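Local coordinates for protein geranylgeranyl pyrophosphate synthase (Geoglobus acetivorans, PDB 5JFQ) that builds geranylgeranyl diphosphate, with some farnesyl diphosphate, by adding isopentenyl diphosphate units to dimethylallyl diphosphate in a magnesium-dependent reaction, at residues 126-139 and 186-198. Numbering follows the deposited sequence.
Sequences SDAPPENIVRAVSK and IPAVLFGKDESVE
With Asn132 and Leu190 as the closest CA pair (5.0 Å), helix 130-139 runs roughly antiparallel to helix 186-190, the short axes approaching to 8.8 Å at 147°. Val189 is the knob of this interface, set in a hole formed by Asn132, Arg135, Ala136 and Lys139. Its rotamer, CG1 anti to the backbone N (chi1 -176°), turns CG1 to Arg135 and CG2 to Lys139: CG1 lies over the centre of one face of the Arg135 guanidinium, 3.8 Å above the plane, while CG2 rests 3.7 Å from Lys139 CD. Leu190 points away at its root, yet its CD2 returns to within 4.0 Å of both Ala128 CB and Ala136 CB; Ile186 CD1 extends the apolar seam at Ala136. Within the mainly helical polyprenyl synthetase fold, the contact joins the first turns of helix 130-159 to the end of helix 165-190 and the start of helix 195-221. Ile133 and Val134 pack instead on Val134 and Ile133 of the second subunit. Near the end of helix 186-190, Asn132 ND2 donates to Leu190 O (3.0 Å), approaching from above the carbonyl plane with a bent N-H...O angle of 145°. Asn132 OD1 receives a weak, strongly bent bond from Arg135 NH1, in the guanidinium plane. Across the turn through Gly192, Glu198 reaches back extended to meet Lys139 from the opposite direction: NZ makes a salt bridge to the syn lone pair of OE2 at 2.6 Å. Arg135 NH2 stays 4.1 Å from Glu198 OE1, too far for a salt bridge, with the guanidinium and carboxylate planes nearly perpendicular; the arginine's positive charge may still favour the ionised carboxylate.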
# COMPACT_ATOMS: atom_id res chain seq x y z
N SER B 126 -1.92 -16.29 -9.44
CA SER B 126 -1.83 -17.66 -8.97
C SER B 126 -2.60 -18.62 -9.87
O SER B 126 -3.68 -18.30 -10.38
CB SER B 126 -2.33 -17.77 -7.54
OG SER B 126 -1.36 -17.25 -6.63
N ASP B 127 -2.03 -19.81 -10.07
CA ASP B 127 -2.70 -20.91 -10.74
C ASP B 127 -3.54 -21.65 -9.71
O ASP B 127 -3.14 -22.67 -9.14
CB ASP B 127 -1.70 -21.84 -11.41
CG ASP B 127 -2.33 -23.11 -11.92
OD1 ASP B 127 -3.55 -23.13 -12.23
OD2 ASP B 127 -1.59 -24.11 -12.00
N ALA B 128 -4.73 -21.12 -9.46
CA ALA B 128 -5.64 -21.72 -8.50
C ALA B 128 -7.05 -21.26 -8.83
O ALA B 128 -7.22 -20.30 -9.59
CB ALA B 128 -5.25 -21.34 -7.06
N PRO B 129 -8.07 -21.95 -8.31
CA PRO B 129 -9.46 -21.51 -8.51
C PRO B 129 -9.62 -20.03 -8.21
O PRO B 129 -9.18 -19.57 -7.16
CB PRO B 129 -10.24 -22.35 -7.48
CG PRO B 129 -9.39 -23.54 -7.23
CD PRO B 129 -7.97 -23.17 -7.50
N PRO B 130 -10.26 -19.26 -9.10
CA PRO B 130 -10.28 -17.79 -8.91
C PRO B 130 -10.98 -17.37 -7.63
O PRO B 130 -10.50 -16.49 -6.90
CB PRO B 130 -11.01 -17.28 -10.15
CG PRO B 130 -11.02 -18.48 -11.11
CD PRO B 130 -11.05 -19.68 -10.26
N GLU B 131 -12.14 -17.97 -7.37
CA GLU B 131 -12.83 -18.03 -6.08
C GLU B 131 -11.87 -18.05 -4.89
O GLU B 131 -12.09 -17.36 -3.89
CB GLU B 131 -13.68 -19.29 -6.11
CG GLU B 131 -12.93 -20.34 -7.01
CD GLU B 131 -13.67 -21.62 -7.28
OE1 GLU B 131 -14.17 -22.26 -6.33
OE2 GLU B 131 -13.74 -21.98 -8.48
N ASN B 132 -10.80 -18.85 -4.99
CA ASN B 132 -9.82 -18.95 -3.92
C ASN B 132 -8.75 -17.87 -4.01
O ASN B 132 -8.15 -17.52 -2.98
CB ASN B 132 -9.13 -20.32 -3.91
CG ASN B 132 -10.07 -21.45 -3.55
OD1 ASN B 132 -11.13 -21.23 -2.96
ND2 ASN B 132 -9.68 -22.67 -3.88
N ILE B 133 -8.46 -17.36 -5.21
CA ILE B 133 -7.57 -16.21 -5.29
C ILE B 133 -8.23 -15.01 -4.64
O ILE B 133 -7.59 -14.24 -3.90
CB ILE B 133 -7.18 -15.94 -6.75
CG1 ILE B 133 -6.72 -17.22 -7.45
CG2 ILE B 133 -6.07 -14.92 -6.81
CD1 ILE B 133 -6.14 -16.98 -8.82
N VAL B 134 -9.54 -14.84 -4.87
CA VAL B 134 -10.28 -13.75 -4.23
C VAL B 134 -10.17 -13.84 -2.72
O VAL B 134 -9.76 -12.89 -2.05
CB VAL B 134 -11.75 -13.76 -4.69
CG1 VAL B 134 -12.53 -12.73 -3.89
CG2 VAL B 134 -11.82 -13.44 -6.16
N ARG B 135 -10.50 -15.01 -2.16
CA ARG B 135 -10.34 -15.20 -0.72
C ARG B 135 -8.90 -14.95 -0.27
O ARG B 135 -8.68 -14.38 0.80
CB ARG B 135 -10.78 -16.60 -0.33
CG ARG B 135 -12.30 -16.74 -0.23
CD ARG B 135 -12.71 -18.20 -0.10
NE ARG B 135 -12.08 -18.87 1.05
CZ ARG B 135 -11.45 -20.04 0.97
NH1 ARG B 135 -11.35 -20.69 -0.19
NH2 ARG B 135 -10.93 -20.58 2.07
N ALA B 136 -7.91 -15.35 -1.08
CA ALA B 136 -6.52 -15.11 -0.71
C ALA B 136 -6.19 -13.63 -0.72
O ALA B 136 -5.47 -13.14 0.15
CB ALA B 136 -5.57 -15.86 -1.64
N VAL B 137 -6.72 -12.90 -1.70
CA VAL B 137 -6.49 -11.46 -1.72
C VAL B 137 -7.15 -10.81 -0.50
O VAL B 137 -6.55 -9.96 0.17
CB VAL B 137 -7.00 -10.87 -3.04
CG1 VAL B 137 -7.14 -9.36 -2.95
CG2 VAL B 137 -6.07 -11.26 -4.18
N SER B 138 -8.37 -11.24 -0.17
CA SER B 138 -9.09 -10.68 0.97
C SER B 138 -8.35 -10.92 2.28
O SER B 138 -8.25 -10.02 3.14
CB SER B 138 -10.49 -11.28 1.03
OG SER B 138 -11.14 -10.89 2.22
N LYS B 139 -7.84 -12.14 2.46
CA LYS B 139 -7.16 -12.50 3.70
C LYS B 139 -5.81 -11.79 3.82
O LYS B 139 -5.47 -11.27 4.89
CB LYS B 139 -7.02 -14.01 3.76
CG LYS B 139 -8.39 -14.71 3.98
CD LYS B 139 -8.34 -16.21 3.63
CE LYS B 139 -9.71 -16.87 3.71
NZ LYS B 139 -10.21 -17.17 5.09
N ILE B 186 -2.01 -19.64 3.46
CA ILE B 186 -2.52 -19.28 2.14
C ILE B 186 -2.61 -20.48 1.18
O ILE B 186 -3.53 -20.50 0.36
CB ILE B 186 -1.73 -18.11 1.52
CG1 ILE B 186 -2.57 -17.45 0.41
CG2 ILE B 186 -0.34 -18.50 1.03
CD1 ILE B 186 -1.89 -16.27 -0.28
N PRO B 187 -1.73 -21.50 1.24
CA PRO B 187 -1.96 -22.65 0.35
C PRO B 187 -3.25 -23.39 0.67
O PRO B 187 -3.91 -23.91 -0.24
CB PRO B 187 -0.72 -23.54 0.57
CG PRO B 187 0.30 -22.65 1.18
CD PRO B 187 -0.49 -21.68 2.02
N ALA B 188 -3.64 -23.45 1.95
CA ALA B 188 -4.95 -24.00 2.30
C ALA B 188 -6.07 -23.17 1.70
O ALA B 188 -7.12 -23.71 1.35
CB ALA B 188 -5.11 -24.07 3.81
N VAL B 189 -5.87 -21.86 1.59
CA VAL B 189 -6.88 -21.03 0.97
C VAL B 189 -6.87 -21.23 -0.53
O VAL B 189 -7.92 -21.39 -1.16
CB VAL B 189 -6.68 -19.56 1.33
CG1 VAL B 189 -7.80 -18.72 0.74
CG2 VAL B 189 -6.60 -19.40 2.83
N LEU B 190 -5.67 -21.23 -1.13
CA LEU B 190 -5.56 -21.27 -2.58
C LEU B 190 -6.11 -22.58 -3.16
O LEU B 190 -6.71 -22.58 -4.23
CB LEU B 190 -4.10 -21.06 -3.00
CG LEU B 190 -3.66 -19.59 -3.01
CD1 LEU B 190 -2.17 -19.40 -3.30
CD2 LEU B 190 -4.50 -18.83 -4.02
N PHE B 191 -5.92 -23.69 -2.45
CA PHE B 191 -6.29 -25.01 -2.93
C PHE B 191 -7.44 -25.61 -2.13
O PHE B 191 -7.49 -26.82 -1.91
CB PHE B 191 -5.07 -25.92 -2.89
CG PHE B 191 -3.88 -25.29 -3.48
CD1 PHE B 191 -4.01 -24.49 -4.61
CD2 PHE B 191 -2.64 -25.42 -2.91
CE1 PHE B 191 -2.92 -23.86 -5.17
CE2 PHE B 191 -1.54 -24.80 -3.46
CZ PHE B 191 -1.68 -24.01 -4.60
N GLY B 192 -8.34 -24.76 -1.66
CA GLY B 192 -9.63 -25.23 -1.21
C GLY B 192 -9.61 -26.25 -0.09
O GLY B 192 -10.58 -27.00 0.06
N LYS B 193 -8.54 -26.31 0.70
CA LYS B 193 -8.67 -27.08 1.92
C LYS B 193 -9.69 -26.39 2.83
O LYS B 193 -10.07 -25.24 2.62
CB LYS B 193 -7.31 -27.26 2.60
CG LYS B 193 -6.19 -27.61 1.62
CD LYS B 193 -6.61 -28.71 0.64
CE LYS B 193 -5.41 -29.25 -0.11
NZ LYS B 193 -5.76 -30.30 -1.11
N ASP B 194 -10.18 -27.13 3.82
CA ASP B 194 -11.32 -26.65 4.58
C ASP B 194 -10.88 -25.79 5.77
O ASP B 194 -9.69 -25.56 6.01
CB ASP B 194 -12.19 -27.82 5.03
CG ASP B 194 -11.40 -28.89 5.75
OD1 ASP B 194 -11.77 -29.21 6.90
OD2 ASP B 194 -10.41 -29.39 5.17
N GLU B 195 -11.87 -25.30 6.52
CA GLU B 195 -11.60 -24.32 7.57
C GLU B 195 -10.70 -24.91 8.65
O GLU B 195 -9.85 -24.20 9.21
CB GLU B 195 -12.91 -23.81 8.17
N SER B 196 -10.87 -26.19 8.96
CA SER B 196 -10.01 -26.84 9.95
C SER B 196 -8.55 -26.77 9.55
O SER B 196 -7.68 -26.50 10.39
CB SER B 196 -10.43 -28.30 10.10
OG SER B 196 -10.09 -29.03 8.93
N VAL B 197 -8.26 -27.02 8.28
CA VAL B 197 -6.88 -27.02 7.82
C VAL B 197 -6.32 -25.60 7.79
O VAL B 197 -5.19 -25.35 8.23
CB VAL B 197 -6.80 -27.71 6.44
CG1 VAL B 197 -5.37 -27.85 5.98
CG2 VAL B 197 -7.48 -29.07 6.52
N GLU B 198 -7.11 -24.65 7.28
CA GLU B 198 -6.69 -23.25 7.23
C GLU B 198 -6.32 -22.75 8.62
O GLU B 198 -5.18 -22.33 8.87
CB GLU B 198 -7.81 -22.39 6.64
CG GLU B 198 -7.36 -21.05 6.09
CD GLU B 198 -8.52 -20.11 5.82
OE1 GLU B 198 -9.69 -20.52 5.93
OE2 GLU B 198 -8.28 -18.93 5.51